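Local coordinates for protein Pbp related beta-lactamase (Pyrococcus abyssi, PDB 2QMI) that forms an octameric, self-compartmentalizing peptidase related to penicillin-binding proteins and beta-lactamases, and probably cleaves peptide substrates with an active-site serine, at residues S8-K13 and K36-R41; I24-I27 and V32-A35; V323-N328 and S335-Y340. One frame throughout, in Å; residues are numbered along the deposited sequence.

Contact 1: residues S8-K13 and K36-R41; sequences SFIVEK and KGFGYR
Ile-10 lays its side chain over the ring of Phe-38, and Val-11 closes in on the same ring obliquely. The first is a CH-pi contact. Methyl CG2 of Ile-10 stands 3.9 Å from the centroid of the Phe-38 ring and only 11° off the ring normal, so it sits over the middle of one face. With chi1 at -67°, CG1 of Ile-10 lies beside the backbone N and CG2 is anti to it. The CG1 branch, extended at chi2, brings CD1 to the ring's rim, 4.0 Å from CZ and CE2 of Phe-38. Two methyl groups of one isoleucine thus span the ring from CG to CZ.

The second group is simple apolar packing. CG2 of Val-11 comes within 4.1 Å of Phe-38 CD1, and the two side chains cross at about a right angle.

Polar links lie around this patch. Gly-39 N bonds to Glu-138 of a second subunit, whose Phe-142 packs on Val-11, so the contact abuts a subunit interface.

Here the N-terminal helix 3-16 packs on the sheet at its edge strand 31-38, as in the serine beta-lactamase/penicillin-binding protein fold. Between 8-13 and 36-41 the buried contact is made by carbon atoms and depends on close fit and the exclusion of water; a Lys-36 to Glu-7 salt bridge adds a polar tie between the same helix and strand.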
ATOM      1  N   SER A   8       0.935  41.223 -18.326  1.00 24.63           N
ATOM      2  CA  SER A   8       0.162  40.805 -17.163  1.00 24.55           C
ATOM      3  C   SER A   8      -0.498  39.465 -17.488  1.00 24.11           C
ATOM      4  O   SER A   8      -0.392  38.496 -16.733  1.00 24.65           O
ATOM      5  CB  SER A   8      -0.913  41.854 -16.851  1.00 25.46           C
ATOM      6  OG  SER A   8      -1.433  41.693 -15.545  1.00 27.44           O
ATOM      7  N   PHE A   9      -1.170  39.421 -18.630  1.00 22.93           N
ATOM      8  CA  PHE A   9      -1.852  38.217 -19.084  1.00 23.26           C
ATOM      9  C   PHE A   9      -0.896  37.028 -19.172  1.00 23.64           C
ATOM     10  O   PHE A   9      -1.181  35.941 -18.661  1.00 22.64           O
ATOM     11  CB  PHE A   9      -2.476  38.475 -20.461  1.00 23.16           C
ATOM     12  CG  PHE A   9      -2.924  37.228 -21.174  1.00 24.56           C
ATOM     13  CD1 PHE A   9      -4.059  36.541 -20.760  1.00 24.22           C
ATOM     14  CD2 PHE A   9      -2.211  36.749 -22.271  1.00 24.10           C
ATOM     15  CE1 PHE A   9      -4.480  35.399 -21.433  1.00 23.75           C
ATOM     16  CE2 PHE A   9      -2.621  35.614 -22.946  1.00 23.22           C
ATOM     17  CZ  PHE A   9      -3.759  34.937 -22.529  1.00 24.19           C
ATOM     18  N   ILE A  10       0.236  37.250 -19.833  1.00 22.96           N
ATOM     19  CA  ILE A  10       1.241  36.211 -20.024  1.00 21.74           C
ATOM     20  C   ILE A  10       1.773  35.607 -18.729  1.00 21.34           C
ATOM     21  O   ILE A  10       1.845  34.385 -18.599  1.00 22.09           O
ATOM     22  CB  ILE A  10       2.416  36.749 -20.874  1.00 21.51           C
ATOM     23  CG1 ILE A  10       1.917  37.029 -22.300  1.00 21.31           C
ATOM     24  CG2 ILE A  10       3.574  35.756 -20.883  1.00 20.20           C
ATOM     25  CD1 ILE A  10       2.913  37.768 -23.179  1.00 21.05           C
ATOM     26  N   VAL A  11       2.128  36.452 -17.767  1.00 19.87           N
ATOM     27  CA  VAL A  11       2.660  35.967 -16.503  1.00 20.32           C
ATOM     28  C   VAL A  11       1.629  35.206 -15.666  1.00 22.08           C
ATOM     29  O   VAL A  11       1.978  34.301 -14.905  1.00 21.46           O
ATOM     30  CB  VAL A  11       3.240  37.130 -15.678  1.00 20.13           C
ATOM     31  CG1 VAL A  11       3.686  36.631 -14.304  1.00 20.31           C
ATOM     32  CG2 VAL A  11       4.421  37.742 -16.418  1.00 17.65           C
ATOM     33  N   GLU A  12       0.359  35.574 -15.812  1.00 23.24           N
ATOM     34  CA  GLU A  12      -0.709  34.920 -15.074  1.00 23.68           C
ATOM     35  C   GLU A  12      -0.988  33.534 -15.656  1.00 24.16           C
ATOM     36  O   GLU A  12      -1.284  32.590 -14.916  1.00 24.48           O
ATOM     37  CB  GLU A  12      -1.982  35.780 -15.110  1.00 25.69           C
ATOM     38  CG  GLU A  12      -1.785  37.200 -14.563  1.00 29.33           C
ATOM     39  CD  GLU A  12      -3.083  37.992 -14.487  1.00 31.13           C
ATOM     40  OE1 GLU A  12      -3.773  38.127 -15.522  1.00 32.87           O
ATOM     41  OE2 GLU A  12      -3.416  38.485 -13.387  1.00 33.05           O
ATOM     42  N   LYS A  13      -0.899  33.408 -16.977  1.00 22.49           N
ATOM     43  CA  LYS A  13      -1.141  32.122 -17.619  1.00 22.84           C
ATOM     44  C   LYS A  13      -0.026  31.132 -17.320  1.00 23.02           C
ATOM     45  O   LYS A  13      -0.290  29.947 -17.091  1.00 23.15           O
ATOM     46  CB  LYS A  13      -1.299  32.290 -19.135  1.00 23.21           C
ATOM     47  CG  LYS A  13      -2.648  32.870 -19.537  1.00 24.83           C
ATOM     48  CD  LYS A  13      -3.786  31.996 -18.999  1.00 24.40           C
ATOM     49  CE  LYS A  13      -5.145  32.594 -19.272  1.00 26.56           C
ATOM     50  NZ  LYS A  13      -6.223  31.793 -18.617  1.00 29.23           N
ATOM     51  N   LYS A  36      10.173  39.924 -26.408  1.00 24.06           N
ATOM     52  CA  LYS A  36      10.446  39.700 -25.004  1.00 24.77           C
ATOM     53  C   LYS A  36      10.357  38.230 -24.623  1.00 24.90           C
ATOM     54  O   LYS A  36       9.645  37.451 -25.261  1.00 25.01           O
ATOM     55  CB  LYS A  36       9.463  40.527 -24.165  1.00 26.03           C
ATOM     56  CG  LYS A  36       9.798  40.617 -22.687  1.00 28.04           C
ATOM     57  CD  LYS A  36       9.068  41.793 -22.020  1.00 30.52           C
ATOM     58  CE  LYS A  36       9.608  43.139 -22.521  1.00 31.64           C
ATOM     59  NZ  LYS A  36       8.987  44.326 -21.834  1.00 31.92           N
ATOM     60  N   GLY A  37      11.102  37.865 -23.585  1.00 23.87           N
ATOM     61  CA  GLY A  37      11.099  36.506 -23.090  1.00 24.09           C
ATOM     62  C   GLY A  37      10.564  36.530 -21.668  1.00 23.57           C
ATOM     63  O   GLY A  37      10.705  37.539 -20.973  1.00 23.07           O
ATOM     64  N   PHE A  38       9.953  35.427 -21.240  1.00 21.74           N
ATOM     65  CA  PHE A  38       9.386  35.312 -19.894  1.00 21.11           C
ATOM     66  C   PHE A  38       9.754  33.970 -19.278  1.00 21.77           C
ATOM     67  O   PHE A  38       9.853  32.962 -19.981  1.00 20.90           O
ATOM     68  CB  PHE A  38       7.858  35.410 -19.939  1.00 19.20           C
ATOM     69  CG  PHE A  38       7.344  36.690 -20.521  1.00 20.45           C
ATOM     70  CD1 PHE A  38       6.852  37.698 -19.693  1.00 20.97           C
ATOM     71  CD2 PHE A  38       7.347  36.893 -21.900  1.00 20.22           C
ATOM     72  CE1 PHE A  38       6.369  38.890 -20.233  1.00 21.36           C
ATOM     73  CE2 PHE A  38       6.870  38.073 -22.447  1.00 19.91           C
ATOM     74  CZ  PHE A  38       6.378  39.076 -21.613  1.00 21.41           C
ATOM     75  N   GLY A  39       9.939  33.956 -17.962  1.00 21.48           N
ATOM     76  CA  GLY A  39      10.279  32.718 -17.289  1.00 21.66           C
ATOM     77  C   GLY A  39      11.678  32.212 -17.585  1.00 21.87           C
ATOM     78  O   GLY A  39      12.547  32.952 -18.043  1.00 22.63           O
ATOM     79  N   TYR A  40      11.891  30.928 -17.336  1.00 21.39           N
ATOM     80  CA  TYR A  40      13.198  30.333 -17.541  1.00 22.26           C
ATOM     81  C   TYR A  40      13.260  29.414 -18.764  1.00 21.17           C
ATOM     82  O   TYR A  40      12.304  28.697 -19.065  1.00 21.38           O
ATOM     83  CB  TYR A  40      13.593  29.564 -16.270  1.00 22.05           C
ATOM     84  CG  TYR A  40      13.726  30.439 -15.040  1.00 20.93           C
ATOM     85  CD1 TYR A  40      14.952  31.003 -14.695  1.00 20.92           C
ATOM     86  CD2 TYR A  40      12.620  30.744 -14.248  1.00 21.26           C
ATOM     87  CE1 TYR A  40      15.076  31.852 -13.598  1.00 20.52           C
ATOM     88  CE2 TYR A  40      12.731  31.598 -13.140  1.00 20.39           C
ATOM     89  CZ  TYR A  40      13.965  32.149 -12.826  1.00 21.23           C
ATOM     90  OH  TYR A  40      14.091  33.025 -11.772  1.00 21.30           O
ATOM     91  N   ARG A  41      14.375  29.459 -19.485  1.00 21.06           N
ATOM     92  CA  ARG A  41      14.554  28.580 -20.638  1.00 21.72           C
ATOM     93  C   ARG A  41      15.097  27.246 -20.104  1.00 21.01           C
ATOM     94  O   ARG A  41      15.028  26.210 -20.767  1.00 21.33           O
ATOM     95  CB  ARG A  41      15.513  29.198 -21.668  1.00 20.69           C
ATOM     96  CG  ARG A  41      16.961  29.396 -21.233  1.00 22.11           C
ATOM     97  CD  ARG A  41      17.770  29.899 -22.432  1.00 22.60           C
ATOM     98  NE  ARG A  41      19.211  30.008 -22.193  1.00 23.21           N
ATOM     99  CZ  ARG A  41      19.823  31.063 -21.659  1.00 24.27           C
ATOM    100  NH1 ARG A  41      21.138  31.045 -21.493  1.00 24.64           N
ATOM    101  NH2 ARG A  41      19.135  32.138 -21.298  1.00 22.35           N
TER

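Contact 2: residues I24-I27 and V32-A35; sequences ISII and VVYA
Ile-26 and Tyr-34 form the tight part of this contact. CD1 of Ile-26 approaches CD2 of Tyr-34 to 3.3 Å, oblique to the ring. CG1 of the same isoleucine lies at the ring edge, in plane, 3.7 Å from Tyr-34 CD2. The tyrosine ring is anti to its own amide nitrogen (chi1 176°), which carries it on toward Ile-24. CG2 of Ile-24 then meets Tyr-34 CE2 at 4.2 Å. The hydroxyl of Tyr-34 has its polar partner in helix 3-16, where it bonds to Glu-7. Ser-25, Ile-27, Val-32 and Ala-35 share the other face of the hairpin. There Ser-25 OG bonds to Val-241 O, and buried Ile-27 packs on Leu-248 and Ile-252 of helix 241-252.

The backbone is pinned at two points. Ile-26 N donates to Tyr-34 O at 2.7 Å, and Val-33 N donates to Ile-26 O at 2.9 Å. Both bonds are somewhat bent at the hydrogen, near 146°. Weaker CA-H...O contacts flank them, such as Ala-35 CA to Ile-24 O at 3.3 Å.

The two segments are the arms of a beta hairpin, strands 21-28 and 31-38, in the antiparallel sheet of the serine beta-lactamase/penicillin-binding protein fold. Strand 31-38 is at the edge of that sheet within this chain. Ser-25 pairs with Ala-35 and Ile-27 with Val-32. Between these pairs Val-33 and Tyr-34 together lie opposite Ile-26, which bonds to Val-33 N and to Tyr-34 O. This is a beta bulge, with psi of Val-33 near zero (-3°).

At the bulge the side chains, not the backbone, are loose. Val-32 and Val-33 are exposed to solvent, and Val-33 CG2 reaches Ile-26 CG2 only at 4.4 Å.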
ATOM      1  N   ILE A  24       8.225  35.819 -27.302  1.00 19.24           N
ATOM      2  CA  ILE A  24       7.286  36.391 -28.261  1.00 18.59           C
ATOM      3  C   ILE A  24       7.860  37.611 -28.981  1.00 19.67           C
ATOM      4  O   ILE A  24       8.572  38.425 -28.386  1.00 19.61           O
ATOM      5  CB  ILE A  24       5.959  36.802 -27.562  1.00 18.12           C
ATOM      6  CG1 ILE A  24       4.968  37.381 -28.582  1.00 18.05           C
ATOM      7  CG2 ILE A  24       6.247  37.817 -26.468  1.00 18.00           C
ATOM      8  CD1 ILE A  24       3.604  37.745 -27.998  1.00 16.40           C
ATOM      9  N   SER A  25       7.570  37.722 -30.271  1.00 19.59           N
ATOM     10  CA  SER A  25       8.021  38.873 -31.047  1.00 22.33           C
ATOM     11  C   SER A  25       6.809  39.390 -31.816  1.00 23.37           C
ATOM     12  O   SER A  25       5.948  38.606 -32.224  1.00 23.40           O
ATOM     13  CB  SER A  25       9.157  38.488 -32.002  1.00 21.53           C
ATOM     14  OG  SER A  25       8.744  37.512 -32.935  1.00 23.41           O
ATOM     15  N   ILE A  26       6.719  40.708 -31.976  1.00 25.29           N
ATOM     16  CA  ILE A  26       5.589  41.308 -32.690  1.00 26.34           C
ATOM     17  C   ILE A  26       6.047  42.168 -33.857  1.00 26.93           C
ATOM     18  O   ILE A  26       6.971  42.972 -33.722  1.00 26.41           O
ATOM     19  CB  ILE A  26       4.733  42.201 -31.768  1.00 26.74           C
ATOM     20  CG1 ILE A  26       4.317  41.430 -30.518  1.00 26.28           C
ATOM     21  CG2 ILE A  26       3.479  42.656 -32.509  1.00 27.28           C
ATOM     22  CD1 ILE A  26       3.422  42.236 -29.597  1.00 25.54           C
ATOM     23  N   ILE A  27       5.380  41.999 -34.995  1.00 26.65           N
ATOM     24  CA  ILE A  27       5.696  42.749 -36.203  1.00 27.16           C
ATOM     25  C   ILE A  27       4.576  43.713 -36.575  1.00 28.57           C
ATOM     26  O   ILE A  27       3.428  43.300 -36.775  1.00 29.16           O
ATOM     27  CB  ILE A  27       5.886  41.828 -37.423  1.00 26.39           C
ATOM     28  CG1 ILE A  27       6.780  40.643 -37.070  1.00 24.87           C
ATOM     29  CG2 ILE A  27       6.492  42.620 -38.571  1.00 26.01           C
ATOM     30  CD1 ILE A  27       6.904  39.653 -38.192  1.00 23.90           C
ATOM     31  N   VAL A  32      10.043  44.860 -36.190  1.00 28.73           N
ATOM     32  CA  VAL A  32       9.753  44.111 -34.977  1.00 27.00           C
ATOM     33  C   VAL A  32       9.623  45.258 -33.977  1.00 27.01           C
ATOM     34  O   VAL A  32      10.599  45.972 -33.730  1.00 27.92           O
ATOM     35  CB  VAL A  32      10.958  43.206 -34.589  1.00 26.07           C
ATOM     36  CG1 VAL A  32      10.733  42.578 -33.223  1.00 22.53           C
ATOM     37  CG2 VAL A  32      11.158  42.125 -35.654  1.00 24.06           C
ATOM     38  N   VAL A  33       8.429  45.459 -33.426  1.00 26.45           N
ATOM     39  CA  VAL A  33       8.208  46.560 -32.486  1.00 25.94           C
ATOM     40  C   VAL A  33       8.158  46.125 -31.024  1.00 26.65           C
ATOM     41  O   VAL A  33       8.028  46.963 -30.126  1.00 26.76           O
ATOM     42  CB  VAL A  33       6.882  47.314 -32.801  1.00 26.15           C
ATOM     43  CG1 VAL A  33       6.847  47.722 -34.276  1.00 24.89           C
ATOM     44  CG2 VAL A  33       5.688  46.447 -32.460  1.00 25.46           C
ATOM     45  N   TYR A  34       8.260  44.820 -30.787  1.00 25.22           N
ATOM     46  CA  TYR A  34       8.196  44.284 -29.434  1.00 24.51           C
ATOM     47  C   TYR A  34       8.669  42.837 -29.411  1.00 24.22           C
ATOM     48  O   TYR A  34       8.147  41.992 -30.133  1.00 23.97           O
ATOM     49  CB  TYR A  34       6.760  44.354 -28.918  1.00 25.52           C
ATOM     50  CG  TYR A  34       6.565  43.743 -27.549  1.00 26.23           C
ATOM     51  CD1 TYR A  34       7.047  44.378 -26.401  1.00 26.48           C
ATOM     52  CD2 TYR A  34       5.901  42.526 -27.400  1.00 26.78           C
ATOM     53  CE1 TYR A  34       6.869  43.815 -25.134  1.00 25.88           C
ATOM     54  CE2 TYR A  34       5.718  41.956 -26.139  1.00 26.70           C
ATOM     55  CZ  TYR A  34       6.203  42.606 -25.012  1.00 26.21           C
ATOM     56  OH  TYR A  34       6.000  42.048 -23.765  1.00 24.15           O
ATOM     57  N   ALA A  35       9.668  42.567 -28.581  1.00 23.90           N
ATOM     58  CA  ALA A  35      10.225  41.231 -28.442  1.00 23.64           C
ATOM     59  C   ALA A  35      10.565  41.056 -26.977  1.00 24.71           C
ATOM     60  O   ALA A  35      11.178  41.933 -26.363  1.00 24.30           O
ATOM     61  CB  ALA A  35      11.479  41.081 -29.303  1.00 21.54           C
TER

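Contact 3: residues V323-N328 and S335-Y340; sequences VAVLEN and SYIAMY
Val-325 reaches up to the helix backbone with a single methyl. Its CG2 lies 3.9 Å from Ala-338 N and 4.0 Å from Ala-338 CB. The same methyl also meets Ile-337 CG2 at 4.1 Å, so it touches two successive helix residues. Val-323, two places back on the strand, meets the same side of the alanine. Its CG1 is 4.1 Å from Ala-338 CA and 4.2 Å from Ala-338 CB. The small alanine side chain lets both valines come close to the helix. The two valines share a rotamer, with CG1 anti to the backbone N (chi1 -172° and -180°). They turn different methyls to Ala-338 because they sit at different places along the helix.

This helix follows the last strand of the sheet and packs on the same face as helix 3-16, as in the serine beta-lactamase fold. Strand 323-327 and helix 335-340 run in roughly opposite directions, with 149° between their axes and a closest approach of 8.0 Å. The connection between them is short.

Further out, neighbouring strands complete the bed. Ile-24 packs on Val-325, Ile-22 on Ile-337 and Tyr-312 on Ala-338. Glu-327 OE2 bonds to Tyr-332 N and so ties the end of the strand to the connecting loop. Further along the helix, Tyr-340 stacks its ring on Phe-9 of helix 3-16, and its hydroxyl bonds to Glu-351.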
ATOM      1  N   VAL A 323       2.619  37.738 -35.461  1.00 23.32           N
ATOM      2  CA  VAL A 323       3.114  37.371 -34.140  1.00 22.15           C
ATOM      3  C   VAL A 323       3.729  35.971 -34.092  1.00 22.62           C
ATOM      4  O   VAL A 323       3.219  35.020 -34.699  1.00 20.99           O
ATOM      5  CB  VAL A 323       1.983  37.429 -33.086  1.00 23.03           C
ATOM      6  CG1 VAL A 323       2.561  37.243 -31.679  1.00 22.49           C
ATOM      7  CG2 VAL A 323       1.237  38.750 -33.193  1.00 24.12           C
ATOM      8  N   ALA A 324       4.831  35.859 -33.361  1.00 20.82           N
ATOM      9  CA  ALA A 324       5.512  34.591 -33.188  1.00 20.80           C
ATOM     10  C   ALA A 324       5.635  34.346 -31.690  1.00 20.09           C
ATOM     11  O   ALA A 324       6.086  35.224 -30.949  1.00 20.42           O
ATOM     12  CB  ALA A 324       6.890  34.638 -33.829  1.00 18.80           C
ATOM     13  N   VAL A 325       5.212  33.159 -31.257  1.00 19.22           N
ATOM     14  CA  VAL A 325       5.274  32.755 -29.854  1.00 19.20           C
ATOM     15  C   VAL A 325       5.871  31.345 -29.721  1.00 20.31           C
ATOM     16  O   VAL A 325       5.408  30.395 -30.363  1.00 19.86           O
ATOM     17  CB  VAL A 325       3.869  32.744 -29.209  1.00 19.21           C
ATOM     18  CG1 VAL A 325       3.961  32.319 -27.739  1.00 16.94           C
ATOM     19  CG2 VAL A 325       3.230  34.114 -29.325  1.00 19.44           C
ATOM     20  N   LEU A 326       6.904  31.216 -28.893  1.00 19.80           N
ATOM     21  CA  LEU A 326       7.538  29.923 -28.666  1.00 20.65           C
ATOM     22  C   LEU A 326       7.416  29.571 -27.185  1.00 20.83           C
ATOM     23  O   LEU A 326       7.471  30.450 -26.329  1.00 21.31           O
ATOM     24  CB  LEU A 326       9.008  29.959 -29.103  1.00 20.12           C
ATOM     25  CG  LEU A 326       9.201  30.081 -30.617  1.00 20.84           C
ATOM     26  CD1 LEU A 326      10.677  30.035 -30.970  1.00 20.06           C
ATOM     27  CD2 LEU A 326       8.450  28.950 -31.308  1.00 21.53           C
ATOM     28  N   GLU A 327       7.255  28.287 -26.889  1.00 21.00           N
ATOM     29  CA  GLU A 327       7.086  27.847 -25.514  1.00 21.12           C
ATOM     30  C   GLU A 327       7.859  26.586 -25.123  1.00 21.41           C
ATOM     31  O   GLU A 327       7.959  25.630 -25.890  1.00 21.88           O
ATOM     32  CB  GLU A 327       5.594  27.641 -25.231  1.00 21.91           C
ATOM     33  CG  GLU A 327       5.257  27.425 -23.765  1.00 21.17           C
ATOM     34  CD  GLU A 327       3.768  27.235 -23.544  1.00 23.65           C
ATOM     35  OE1 GLU A 327       2.983  28.038 -24.103  1.00 22.22           O
ATOM     36  OE2 GLU A 327       3.391  26.289 -22.808  1.00 22.22           O
ATOM     37  N   ASN A 328       8.364  26.620 -23.893  1.00 21.89           N
ATOM     38  CA  ASN A 328       9.161  25.576 -23.251  1.00 22.94           C
ATOM     39  C   ASN A 328       8.391  24.339 -22.784  1.00 22.16           C
ATOM     40  O   ASN A 328       8.900  23.569 -21.975  1.00 20.30           O
ATOM     41  CB  ASN A 328       9.863  26.185 -22.035  1.00 24.20           C
ATOM     42  CG  ASN A 328      11.330  25.911 -22.032  1.00 26.91           C
ATOM     43  OD1 ASN A 328      11.863  25.425 -23.024  1.00 31.07           O
ATOM     44  ND2 ASN A 328      12.006  26.227 -20.932  1.00 26.74           N
ATOM     45  N   SER A 335      -0.837  29.613 -29.537  1.00 18.28           N
ATOM     46  CA  SER A 335      -1.768  30.267 -30.447  1.00 19.58           C
ATOM     47  C   SER A 335      -2.669  31.244 -29.693  1.00 19.38           C
ATOM     48  O   SER A 335      -2.942  32.341 -30.174  1.00 20.35           O
ATOM     49  CB  SER A 335      -2.623  29.230 -31.178  1.00 19.94           C
ATOM     50  OG  SER A 335      -3.516  28.593 -30.285  1.00 22.88           O
ATOM     51  N   TYR A 336      -3.118  30.841 -28.506  1.00 20.10           N
ATOM     52  CA  TYR A 336      -3.975  31.681 -27.672  1.00 18.99           C
ATOM     53  C   TYR A 336      -3.254  32.975 -27.311  1.00 19.25           C
ATOM     54  O   TYR A 336      -3.836  34.064 -27.366  1.00 18.63           O
ATOM     55  CB  TYR A 336      -4.381  30.921 -26.405  1.00 18.79           C
ATOM     56  CG  TYR A 336      -5.357  29.787 -26.657  1.00 18.45           C
ATOM     57  CD1 TYR A 336      -5.717  29.427 -27.952  1.00 18.37           C
ATOM     58  CD2 TYR A 336      -5.918  29.075 -25.597  1.00 19.55           C
ATOM     59  CE1 TYR A 336      -6.608  28.394 -28.190  1.00 20.47           C
ATOM     60  CE2 TYR A 336      -6.816  28.032 -25.823  1.00 19.93           C
ATOM     61  CZ  TYR A 336      -7.154  27.702 -27.121  1.00 20.82           C
ATOM     62  OH  TYR A 336      -8.050  26.693 -27.361  1.00 23.72           O
ATOM     63  N   ILE A 337      -1.982  32.855 -26.944  1.00 20.00           N
ATOM     64  CA  ILE A 337      -1.176  34.020 -26.610  1.00 19.34           C
ATOM     65  C   ILE A 337      -1.012  34.894 -27.863  1.00 19.44           C
ATOM     66  O   ILE A 337      -1.192  36.111 -27.819  1.00 18.76           O
ATOM     67  CB  ILE A 337       0.210  33.593 -26.089  1.00 19.48           C
ATOM     68  CG1 ILE A 337       0.039  32.820 -24.774  1.00 20.66           C
ATOM     69  CG2 ILE A 337       1.105  34.813 -25.906  1.00 19.41           C
ATOM     70  CD1 ILE A 337       1.332  32.385 -24.127  1.00 21.55           C
ATOM     71  N   ALA A 338      -0.683  34.259 -28.982  1.00 18.08           N
ATOM     72  CA  ALA A 338      -0.501  34.982 -30.235  1.00 17.83           C
ATOM     73  C   ALA A 338      -1.754  35.778 -30.598  1.00 19.52           C
ATOM     74  O   ALA A 338      -1.676  36.960 -30.935  1.00 19.25           O
ATOM     75  CB  ALA A 338      -0.159  34.007 -31.354  1.00 15.97           C
ATOM     76  N   MET A 339      -2.913  35.129 -30.519  1.00 19.35           N
ATOM     77  CA  MET A 339      -4.168  35.780 -30.863  1.00 20.02           C
ATOM     78  C   MET A 339      -4.541  36.920 -29.906  1.00 20.37           C
ATOM     79  O   MET A 339      -5.165  37.899 -30.316  1.00 19.88           O
ATOM     80  CB  MET A 339      -5.274  34.730 -30.949  1.00 20.67           C
ATOM     81  CG  MET A 339      -4.936  33.629 -31.947  1.00 20.92           C
ATOM     82  SD  MET A 339      -6.153  32.306 -32.089  1.00 25.43           S
ATOM     83  CE  MET A 339      -5.968  31.817 -33.800  1.00 21.65           C
ATOM     84  N   TYR A 340      -4.135  36.801 -28.645  1.00 20.09           N
ATOM     85  CA  TYR A 340      -4.400  37.830 -27.646  1.00 19.46           C
ATOM     86  C   TYR A 340      -3.665  39.110 -28.076  1.00 19.38           C
ATOM     87  O   TYR A 340      -4.209  40.212 -28.003  1.00 18.45           O
ATOM     88  CB  TYR A 340      -3.876  37.372 -26.276  1.00 20.75           C
ATOM     89  CG  TYR A 340      -4.364  38.185 -25.093  1.00 21.84           C
ATOM     90  CD1 TYR A 340      -5.476  37.776 -24.355  1.00 23.80           C
ATOM     91  CD2 TYR A 340      -3.699  39.346 -24.692  1.00 23.86           C
ATOM     92  CE1 TYR A 340      -5.914  38.499 -23.238  1.00 23.98           C
ATOM     93  CE2 TYR A 340      -4.127  40.080 -23.578  1.00 23.99           C
ATOM     94  CZ  TYR A 340      -5.232  39.643 -22.857  1.00 24.35           C
ATOM     95  OH  TYR A 340      -5.634  40.325 -21.737  1.00 25.57           O
TER

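From the N terminus, helix 3-16 leads into strands 21-28 and 31-38. Contact 1 closes this first loop by bringing the helix back against the end of the second strand. Contact 2 is nested inside it, as the hairpin of those two strands. Contact 3 follows in series, far along the chain, with a short loop of its own from strand 321-327 to helix 334-345. The sheet unites them: 31-38, 21-28 and 321-327 lie side by side, so the late strand adds directly to the early hairpin. That pairing, the Phe-9 to Tyr-340 stack and the bond from Asn-328 to the backbone of Arg-41 tie early and late parts of the chain.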